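Local coordinates for protein uroporphyrinogen III cosynthase (HemD) (Helicobacter pylori, PDB 3P9Z) that probably catalyses the cyclization of the linear tetrapyrrole hydroxymethylbilane to uroporphyrinogen III, with release of water, in porphyrin biosynthesis, at residues L23-Y28 / K145-T150; L165-I170 / Y186-I191; R5-V10 / L220-R225. One frame throughout, in Å; residues are numbered along the deposited sequence.

Interactions 2 and 3 belong to one lobe of the enzyme, their centres about 10 Å apart, whereas interaction 1 lies in the connection between the two lobes, its centre about 19 Å from that of interaction 2. All three reach the same mixed sheet. Interaction 2 is the buried one, a parallel pairing flanked by hydrophobic side chains. Interaction 1 is an antiparallel pairing at the surface, where a lysine chain runs along the backbone and a water bridges a glutamate to the other segment. Interaction 3 is partly buried and sets a helix end against strand 7-10, the neighbour of strand 164-167; it combines apolar packing with one backbone bond near both ends of the ordered chain.

Interaction 1 of 3, residues L23-Y28 / K145-T150; sequences LNEFCY and KLKHLT
Lys147 lies across the backbone of Leu23 and Asn24. Its main-chain N donates to Leu23 O (2.8 Å), and the side chain runs on along the backbone, CG 3.3 Å from Leu23 O and CE 3.4 Å from Asn24 O, the carbonyl of the next peptide. With CG anti to its own carbonyl carbon (chi1 -71°) and the rest of the chain extended, the aliphatic part stays close to the backbone until NZ reaches its hydrogen-bond partner, Ile22 O. Lys145 is bonded through both its backbone N and O, in a hydrogen-bonded antiparallel pair with Glu25. Glu25 N donates to Lys145 O at 2.7 Å, in the carbonyl plane, and Lys145 N returns a bond to Glu25 O at 2.8 Å. The Lys145 CB packs near that same Glu25 O, and its CD lies against Cys27 SG (3.9 Å), while the amino end leads away. These strands, 19-28 and 135-146, form the two-stranded antiparallel connection between the two alpha/beta domains characteristic of uroporphyrinogen-III synthases. Leu23, buried in spite of the generally exposed setting, turns to the domain that holds strands 7-10 and 164-167: its CD2 meets Leu149 CD1 at 3.9 Å, the two side chains crossing at about a right angle, and it also touches Ala175 of helix 170-179. On the exposed side, one water donates to Glu25 OE2 (2.6 Å) and accepts from His148 N, tying the glutamate to the segment that leaves the strand.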
loop_
_atom_site.group_PDB
_atom_site.type_symbol
_atom_site.label_atom_id
_atom_site.label_comp_id
_atom_site.label_asym_id
_atom_site.label_seq_id
_atom_site.Cartn_x
_atom_site.Cartn_y
_atom_site.Cartn_z
ATOM N N LEU A 23 12.859 0.005 0.034
ATOM C CA LEU A 23 13.401 1.284 -0.401
ATOM C C LEU A 23 12.509 2.482 -0.090
ATOM O O LEU A 23 12.900 3.627 -0.319
ATOM C CB LEU A 23 13.668 1.235 -1.894
ATOM C CG LEU A 23 14.519 0.056 -2.377
ATOM C CD1 LEU A 23 14.562 0.084 -3.883
ATOM C CD2 LEU A 23 15.906 0.138 -1.779
ATOM N N ASN A 24 11.298 2.204 0.382
ATOM C CA ASN A 24 10.320 3.244 0.699
ATOM C C ASN A 24 10.044 3.185 2.181
ATOM O O ASN A 24 10.334 2.173 2.819
ATOM C CB ASN A 24 9.024 2.986 -0.068
ATOM C CG ASN A 24 9.204 3.127 -1.548
ATOM O OD1 ASN A 24 9.174 2.138 -2.290
ATOM N ND2 ASN A 24 9.438 4.348 -1.991
ATOM N N GLU A 25 9.474 4.253 2.719
ATOM C CA GLU A 25 9.068 4.280 4.115
ATOM C C GLU A 25 7.799 5.121 4.281
ATOM O O GLU A 25 7.520 6.014 3.492
ATOM C CB GLU A 25 10.212 4.750 5.039
ATOM C CG GLU A 25 10.598 6.219 4.894
ATOM C CD GLU A 25 11.945 6.567 5.537
ATOM O OE1 GLU A 25 12.395 5.837 6.454
ATOM O OE2 GLU A 25 12.555 7.585 5.128
ATOM N N PHE A 26 7.021 4.784 5.292
ATOM C CA PHE A 26 5.769 5.463 5.559
ATOM C C PHE A 26 5.980 6.566 6.554
ATOM O O PHE A 26 6.660 6.397 7.556
ATOM C CB PHE A 26 4.696 4.470 6.019
ATOM C CG PHE A 26 4.209 3.590 4.917
ATOM C CD1 PHE A 26 3.337 4.082 3.958
ATOM C CD2 PHE A 26 4.670 2.283 4.798
ATOM C CE1 PHE A 26 2.902 3.270 2.899
ATOM C CE2 PHE A 26 4.245 1.472 3.752
ATOM C CZ PHE A 26 3.360 1.966 2.804
ATOM N N CYS A 27 5.451 7.724 6.220
ATOM C CA CYS A 27 5.508 8.857 7.124
ATOM C C CYS A 27 4.093 9.180 7.598
ATOM O O CYS A 27 3.146 9.214 6.819
ATOM C CB CYS A 27 6.207 10.047 6.466
ATOM S SG CYS A 27 7.920 9.664 5.956
ATOM N N TYR A 28 3.956 9.366 8.905
ATOM C CA TYR A 28 2.648 9.565 9.530
ATOM C C TYR A 28 2.368 11.019 9.872
ATOM O O TYR A 28 3.260 11.723 10.352
ATOM C CB TYR A 28 2.520 8.716 10.782
ATOM C CG TYR A 28 2.537 7.228 10.549
ATOM C CD1 TYR A 28 2.159 6.673 9.321
ATOM C CD2 TYR A 28 2.888 6.368 11.575
ATOM C CE1 TYR A 28 2.163 5.286 9.125
ATOM C CE2 TYR A 28 2.888 4.993 11.393
ATOM C CZ TYR A 28 2.525 4.464 10.176
ATOM O OH TYR A 28 2.541 3.103 10.029
ATOM N N LYS A 145 7.022 7.220 1.061
ATOM C CA LYS A 145 8.096 8.105 0.639
ATOM C C LYS A 145 9.394 7.332 0.368
ATOM O O LYS A 145 9.718 6.382 1.088
ATOM C CB LYS A 145 8.358 9.088 1.784
ATOM C CG LYS A 145 8.790 10.457 1.367
ATOM C CD LYS A 145 8.645 11.418 2.548
ATOM C CE LYS A 145 9.315 12.755 2.262
ATOM N NZ LYS A 145 10.796 12.639 2.399
ATOM N N LEU A 146 10.148 7.785 -0.631
ATOM C CA LEU A 146 11.470 7.229 -0.946
ATOM C C LEU A 146 12.458 7.382 0.214
ATOM O O LEU A 146 12.619 8.473 0.735
ATOM C CB LEU A 146 12.053 7.911 -2.191
ATOM C CG LEU A 146 13.436 7.400 -2.621
ATOM C CD1 LEU A 146 13.334 5.972 -3.156
ATOM C CD2 LEU A 146 14.112 8.322 -3.648
ATOM N N LYS A 147 13.125 6.296 0.600
ATOM C CA LYS A 147 14.199 6.380 1.607
ATOM C C LYS A 147 15.399 7.165 1.082
ATOM O O LYS A 147 15.675 7.178 -0.121
ATOM C CB LYS A 147 14.690 4.998 2.036
ATOM C CG LYS A 147 13.733 4.215 2.869
ATOM C CD LYS A 147 14.378 2.908 3.330
ATOM C CE LYS A 147 13.431 2.147 4.227
ATOM N NZ LYS A 147 14.026 0.843 4.635
ATOM N N HIS A 148 16.098 7.827 1.997
ATOM C CA HIS A 148 17.341 8.518 1.679
ATOM C C HIS A 148 18.431 7.556 2.093
ATOM O O HIS A 148 18.747 7.471 3.273
ATOM C CB HIS A 148 17.463 9.804 2.514
ATOM C CG HIS A 148 16.615 10.939 2.026
ATOM N ND1 HIS A 148 15.459 10.756 1.296
ATOM C CD2 HIS A 148 16.748 12.277 2.183
ATOM C CE1 HIS A 148 14.924 11.931 1.015
ATOM N NE2 HIS A 148 15.685 12.871 1.547
ATOM N N LEU A 149 18.984 6.808 1.143
ATOM C CA LEU A 149 20.010 5.813 1.462
ATOM C C LEU A 149 21.421 6.332 1.248
ATOM O O LEU A 149 21.715 6.979 0.229
ATOM C CB LEU A 149 19.823 4.525 0.647
ATOM C CG LEU A 149 18.450 3.847 0.680
ATOM C CD1 LEU A 149 18.319 2.942 -0.517
ATOM C CD2 LEU A 149 18.232 3.091 1.988
ATOM N N THR A 150 22.296 6.025 2.204
ATOM C CA THR A 150 23.704 6.373 2.105
ATOM C C THR A 150 24.364 5.512 1.026
ATOM O O THR A 150 23.796 4.501 0.591
ATOM C CB THR A 150 24.439 6.098 3.423
ATOM O OG1 THR A 150 24.477 4.682 3.629
ATOM C CG2 THR A 150 23.749 6.806 4.620
HETATM O O HOH W 1 15.054 7.962 4.699
#

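Interaction 2 of 3, residues L165-I170 / Y186-I191; sequences LIFTAI and YTAISI
Leu165 O receives two groups from the neighbouring strand: Ile189 N, a hydrogen bond of 2.7 Å, and the CA of Ala188, a CA-H...O contact of 3.4 Å. It is one link in a parallel ladder. Leu165 N donates to Thr187 O, Phe167 N to Ile189 O, and Ile191 N to Phe167 O, so that donors and acceptors alternate along both chains. The bond from Ile191 N to Phe167 O is longer, 3.1 Å, and less straight, 148° at the hydrogen, where residues 168 and 191 leave the strands. There Ile191 extends the contact with a methyl: its CG2 sits 3.4 Å from Thr168 O.

Leu165, Phe167 and Ala188 share one face of the sheet. The Phe167 ring presents its edge to this pairing, with CE2 3.8 Å from Ala188 CB and Ile189 O also near the ring plane. Leu165 CD1 approaches Tyr186 CD2 obliquely at 3.6 Å, filling the start of the ladder with apolar contact. On the opposite face Ile166 and Ile189 lie side by side, CG1 of the former 4.2 Å from CB of the latter.

The two strands are joined through helix 170-179 in a beta-alpha-beta unit, and Phe176 of that helix meets the Phe167 ring edge-to-face. Ser190, on the same face, touches helix 193-201, while Ile166 and Ile189 both pack on Ala221 of helix 214-223. Strand 164-167 is flanked beyond by strand 7-10, and strand 187-190 by strand 206-208.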
loop_
_atom_site.group_PDB
_atom_site.type_symbol
_atom_site.label_atom_id
_atom_site.label_comp_id
_atom_site.label_asym_id
_atom_site.label_seq_id
_atom_site.Cartn_x
_atom_site.Cartn_y
_atom_site.Cartn_z
ATOM N N LEU A 165 14.034 -10.116 -9.777
ATOM C CA LEU A 165 13.511 -9.065 -8.907
ATOM C C LEU A 165 11.984 -9.018 -8.927
ATOM O O LEU A 165 11.367 -8.832 -9.997
ATOM C CB LEU A 165 14.064 -7.695 -9.325
ATOM C CG LEU A 165 15.555 -7.623 -9.649
ATOM C CD1 LEU A 165 15.887 -6.277 -10.242
ATOM C CD2 LEU A 165 16.387 -7.893 -8.396
ATOM N N ILE A 166 11.394 -9.174 -7.741
ATOM C CA ILE A 166 9.933 -9.163 -7.581
ATOM C C ILE A 166 9.432 -7.790 -7.148
ATOM O O ILE A 166 9.687 -7.342 -6.005
ATOM C CB ILE A 166 9.439 -10.260 -6.570
ATOM C CG1 ILE A 166 9.883 -11.659 -7.026
ATOM C CG2 ILE A 166 7.914 -10.191 -6.415
ATOM C CD1 ILE A 166 9.657 -12.783 -6.023
ATOM N N PHE A 167 8.724 -7.114 -8.052
ATOM C CA PHE A 167 8.143 -5.806 -7.727
ATOM C C PHE A 167 6.682 -5.941 -7.325
ATOM O O PHE A 167 5.857 -6.419 -8.116
ATOM C CB PHE A 167 8.305 -4.837 -8.904
ATOM C CG PHE A 167 9.749 -4.601 -9.295
ATOM C CD1 PHE A 167 10.526 -3.650 -8.611
ATOM C CD2 PHE A 167 10.325 -5.311 -10.339
ATOM C CE1 PHE A 167 11.874 -3.428 -8.963
ATOM C CE2 PHE A 167 11.671 -5.096 -10.712
ATOM C CZ PHE A 167 12.449 -4.146 -10.011
ATOM N N THR A 168 6.364 -5.497 -6.107
ATOM C CA THR A 168 5.037 -5.723 -5.533
ATOM C C THR A 168 4.114 -4.512 -5.624
ATOM O O THR A 168 2.959 -4.601 -5.239
ATOM C CB THR A 168 5.127 -6.193 -4.064
ATOM O OG1 THR A 168 5.730 -5.159 -3.273
ATOM C CG2 THR A 168 5.981 -7.455 -3.964
ATOM N N ALA A 169 4.630 -3.395 -6.136
ATOM C CA ALA A 169 3.851 -2.168 -6.348
ATOM C C ALA A 169 4.676 -1.216 -7.203
ATOM O O ALA A 169 5.886 -1.392 -7.323
ATOM C CB ALA A 169 3.498 -1.501 -5.007
ATOM N N ILE A 170 4.019 -0.232 -7.808
ATOM C CA ILE A 170 4.698 0.804 -8.585
ATOM C C ILE A 170 5.735 1.572 -7.751
ATOM O O ILE A 170 6.852 1.819 -8.213
ATOM C CB ILE A 170 3.690 1.809 -9.237
ATOM C CG1 ILE A 170 2.875 1.119 -10.341
ATOM C CG2 ILE A 170 4.423 3.071 -9.782
ATOM C CD1 ILE A 170 1.699 1.951 -10.861
ATOM N N TYR A 186 19.026 -8.886 -15.377
ATOM C CA TYR A 186 18.006 -9.036 -14.346
ATOM C C TYR A 186 16.745 -9.541 -15.032
ATOM O O TYR A 186 16.536 -9.283 -16.226
ATOM C CB TYR A 186 17.661 -7.707 -13.675
ATOM C CG TYR A 186 18.708 -7.078 -12.769
ATOM C CD1 TYR A 186 19.712 -7.835 -12.146
ATOM C CD2 TYR A 186 18.661 -5.708 -12.509
ATOM C CE1 TYR A 186 20.650 -7.224 -11.297
ATOM C CE2 TYR A 186 19.570 -5.099 -11.671
ATOM C CZ TYR A 186 20.564 -5.851 -11.066
ATOM O OH TYR A 186 21.455 -5.198 -10.239
ATOM N N THR A 187 15.913 -10.255 -14.277
ATOM C CA THR A 187 14.556 -10.565 -14.725
ATOM C C THR A 187 13.555 -9.972 -13.737
ATOM O O THR A 187 13.581 -10.303 -12.556
ATOM C CB THR A 187 14.346 -12.089 -14.870
ATOM O OG1 THR A 187 15.262 -12.598 -15.846
ATOM C CG2 THR A 187 12.935 -12.409 -15.287
ATOM N N ALA A 188 12.688 -9.085 -14.229
ATOM C CA ALA A 188 11.646 -8.465 -13.409
ATOM C C ALA A 188 10.389 -9.334 -13.363
ATOM O O ALA A 188 9.962 -9.915 -14.378
ATOM C CB ALA A 188 11.287 -7.065 -13.931
ATOM N N ILE A 189 9.806 -9.397 -12.173
ATOM C CA ILE A 189 8.506 -9.974 -11.974
ATOM C C ILE A 189 7.578 -8.905 -11.405
ATOM O O ILE A 189 7.957 -8.162 -10.499
ATOM C CB ILE A 189 8.595 -11.202 -11.024
ATOM C CG1 ILE A 189 9.381 -12.323 -11.736
ATOM C CG2 ILE A 189 7.193 -11.635 -10.558
ATOM C CD1 ILE A 189 9.407 -13.653 -11.012
ATOM N N SER A 190 6.363 -8.834 -11.949
ATOM C CA SER A 190 5.371 -7.888 -11.477
ATOM C C SER A 190 4.235 -8.623 -10.823
ATOM O O SER A 190 3.771 -9.647 -11.347
ATOM C CB SER A 190 4.827 -7.085 -12.659
ATOM O OG SER A 190 5.836 -6.243 -13.178
ATOM N N ILE A 191 3.764 -8.090 -9.697
ATOM C CA ILE A 191 2.607 -8.683 -9.007
ATOM C C ILE A 191 1.324 -8.645 -9.862
ATOM O O ILE A 191 0.494 -9.565 -9.810
ATOM C CB ILE A 191 2.364 -8.004 -7.616
ATOM C CG1 ILE A 191 1.419 -8.865 -6.746
ATOM C CG2 ILE A 191 1.870 -6.560 -7.800
ATOM C CD1 ILE A 191 1.596 -8.668 -5.200
#

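Interaction 3 of 3, residues R5-V10 / L220-R225; sequences REIVWV and LALSLR
Arg5 runs past the last ordered residues of the chain. Its CB and CG lie beside Arg225 O, CG at 3.8 Å, and its CD passes 3.9 Å from Leu224 O. At this point the side chain bends (chi3 67°), and the guanidinium, oblique to Leu224 O, finds its partners away from the C-terminal segment: NE on Lys162 O, just before strand 164-167, and NH2 on Thr187 OG1 of strand 187-190. The backbone makes the polar link across the contact, Arg5 N donating to Arg225 O at 3.2 Å. This bond is long but almost straight, 178° at the hydrogen, and it lies in the carbonyl plane.

Deeper in, Ile7 points from strand 7-10 at helix 214-223. Its CG1, CG2 and CD1 all lie against the methyl of Ala221 from one side, CD1 nearest at 3.9 Å from Ala221 CB, and CD1 also reaches 3.7 Å from Leu222 CD2, the isoleucine and leucine side chains crossing at about a right angle. Trp9, farther along the strand, continues the packing on Leu214, Cys217 and Leu218 of the same helix. Here helix 214-223 packs over the sheet of this alpha/beta domain.

The chemistry thus changes along the contact: around the buried Ile7 and Ala221 it is purely hydrocarbon, whereas toward the surface a backbone hydrogen bond ties the C-terminal end of the ordered chain to its N-terminal beginning, and the arginine charge is directed to other partners.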
loop_
_atom_site.group_PDB
_atom_site.type_symbol
_atom_site.label_atom_id
_atom_site.label_comp_id
_atom_site.label_asym_id
_atom_site.label_seq_id
_atom_site.Cartn_x
_atom_site.Cartn_y
_atom_site.Cartn_z
ATOM N N ARG A 5 19.954 -18.593 -9.926
ATOM C CA ARG A 5 19.722 -17.145 -9.857
ATOM C C ARG A 5 19.140 -16.739 -8.497
ATOM O O ARG A 5 18.314 -17.457 -7.953
ATOM C CB ARG A 5 18.800 -16.711 -11.003
ATOM C CG ARG A 5 19.286 -17.150 -12.394
ATOM C CD ARG A 5 18.296 -16.757 -13.479
ATOM N NE ARG A 5 18.236 -15.308 -13.613
ATOM C CZ ARG A 5 17.385 -14.640 -14.383
ATOM N NH1 ARG A 5 16.501 -15.284 -15.149
ATOM N NH2 ARG A 5 17.442 -13.319 -14.411
ATOM N N GLU A 6 19.586 -15.603 -7.963
ATOM C CA GLU A 6 19.086 -15.070 -6.696
ATOM C C GLU A 6 17.710 -14.421 -6.864
ATOM O O GLU A 6 17.515 -13.625 -7.770
ATOM C CB GLU A 6 20.033 -14.002 -6.157
ATOM C CG GLU A 6 21.163 -14.492 -5.257
ATOM C CD GLU A 6 21.583 -13.411 -4.259
ATOM O OE1 GLU A 6 20.714 -12.872 -3.530
ATOM O OE2 GLU A 6 22.785 -13.092 -4.214
ATOM N N ILE A 7 16.786 -14.734 -5.965
ATOM C CA ILE A 7 15.460 -14.129 -5.949
ATOM C C ILE A 7 15.410 -12.986 -4.909
ATOM O O ILE A 7 15.650 -13.205 -3.708
ATOM C CB ILE A 7 14.379 -15.194 -5.697
ATOM C CG1 ILE A 7 14.329 -16.188 -6.865
ATOM C CG2 ILE A 7 12.994 -14.558 -5.446
ATOM C CD1 ILE A 7 13.561 -17.484 -6.575
ATOM N N VAL A 8 15.111 -11.777 -5.387
ATOM C CA VAL A 8 15.061 -10.578 -4.543
ATOM C C VAL A 8 13.669 -9.916 -4.558
ATOM O O VAL A 8 13.122 -9.614 -5.619
ATOM C CB VAL A 8 16.138 -9.554 -4.975
ATOM C CG1 VAL A 8 16.227 -8.385 -3.997
ATOM C CG2 VAL A 8 17.495 -10.221 -5.090
ATOM N N TRP A 9 13.112 -9.692 -3.366
ATOM C CA TRP A 9 11.840 -8.997 -3.204
ATOM C C TRP A 9 12.097 -7.496 -3.110
ATOM O O TRP A 9 12.967 -7.045 -2.350
ATOM C CB TRP A 9 11.141 -9.459 -1.927
ATOM C CG TRP A 9 10.760 -10.916 -1.900
ATOM C CD1 TRP A 9 11.530 -11.953 -1.479
ATOM C CD2 TRP A 9 9.505 -11.483 -2.303
ATOM N NE1 TRP A 9 10.835 -13.146 -1.581
ATOM C CE2 TRP A 9 9.588 -12.879 -2.088
ATOM C CE3 TRP A 9 8.312 -10.943 -2.802
ATOM C CZ2 TRP A 9 8.526 -13.747 -2.371
ATOM C CZ3 TRP A 9 7.247 -11.803 -3.072
ATOM C CH2 TRP A 9 7.367 -13.192 -2.862
ATOM N N VAL A 10 11.342 -6.727 -3.885
ATOM C CA VAL A 10 11.354 -5.279 -3.816
ATOM C C VAL A 10 9.944 -4.940 -3.342
ATOM O O VAL A 10 8.984 -4.956 -4.120
ATOM C CB VAL A 10 11.668 -4.630 -5.196
ATOM C CG1 VAL A 10 11.857 -3.123 -5.055
ATOM C CG2 VAL A 10 12.918 -5.267 -5.839
ATOM N N LEU A 220 6.145 -18.005 -9.594
ATOM C CA LEU A 220 6.713 -17.542 -10.853
ATOM C C LEU A 220 8.235 -17.415 -10.754
ATOM O O LEU A 220 8.948 -17.937 -11.613
ATOM C CB LEU A 220 6.070 -16.221 -11.302
ATOM C CG LEU A 220 6.548 -15.570 -12.620
ATOM C CD1 LEU A 220 6.520 -16.543 -13.808
ATOM C CD2 LEU A 220 5.693 -14.334 -12.921
ATOM N N ALA A 221 8.724 -16.744 -9.707
ATOM C CA ALA A 221 10.169 -16.582 -9.512
ATOM C C ALA A 221 10.902 -17.922 -9.471
ATOM O O ALA A 221 11.927 -18.102 -10.147
ATOM C CB ALA A 221 10.464 -15.760 -8.247
ATOM N N LEU A 222 10.359 -18.869 -8.707
ATOM C CA LEU A 222 10.986 -20.186 -8.561
ATOM C C LEU A 222 10.990 -20.985 -9.863
ATOM O O LEU A 222 11.919 -21.744 -10.106
ATOM C CB LEU A 222 10.327 -20.999 -7.454
ATOM C CG LEU A 222 10.526 -20.481 -6.024
ATOM C CD1 LEU A 222 9.596 -21.230 -5.080
ATOM C CD2 LEU A 222 11.977 -20.639 -5.595
ATOM N N SER A 223 9.966 -20.812 -10.695
ATOM C CA SER A 223 9.935 -21.491 -11.992
ATOM C C SER A 223 11.067 -21.006 -12.909
ATOM O O SER A 223 11.358 -21.618 -13.932
ATOM C CB SER A 223 8.585 -21.273 -12.677
ATOM O OG SER A 223 8.450 -19.926 -13.091
ATOM N N LEU A 224 11.697 -19.898 -12.532
ATOM C CA LEU A 224 12.698 -19.250 -13.375
ATOM C C LEU A 224 14.111 -19.323 -12.798
ATOM O O LEU A 224 15.074 -18.908 -13.452
ATOM C CB LEU A 224 12.311 -17.781 -13.650
ATOM C CG LEU A 224 11.101 -17.515 -14.551
ATOM C CD1 LEU A 224 10.634 -16.086 -14.399
ATOM C CD2 LEU A 224 11.403 -17.820 -16.026
ATOM N N ARG A 225 14.247 -19.858 -11.586
ATOM C CA ARG A 225 15.532 -19.804 -10.886
ATOM C C ARG A 225 16.578 -20.709 -11.558
ATOM O O ARG A 225 17.779 -20.494 -11.383
ATOM C CB ARG A 225 15.383 -20.154 -9.402
ATOM C CG ARG A 225 15.170 -21.628 -9.164
ATOM C CD ARG A 225 14.972 -21.989 -7.698
ATOM N NE ARG A 225 14.977 -23.445 -7.550
ATOM C CZ ARG A 225 15.217 -24.086 -6.411
ATOM N NH1 ARG A 225 15.472 -23.397 -5.306
ATOM N NH2 ARG A 225 15.219 -25.417 -6.382
#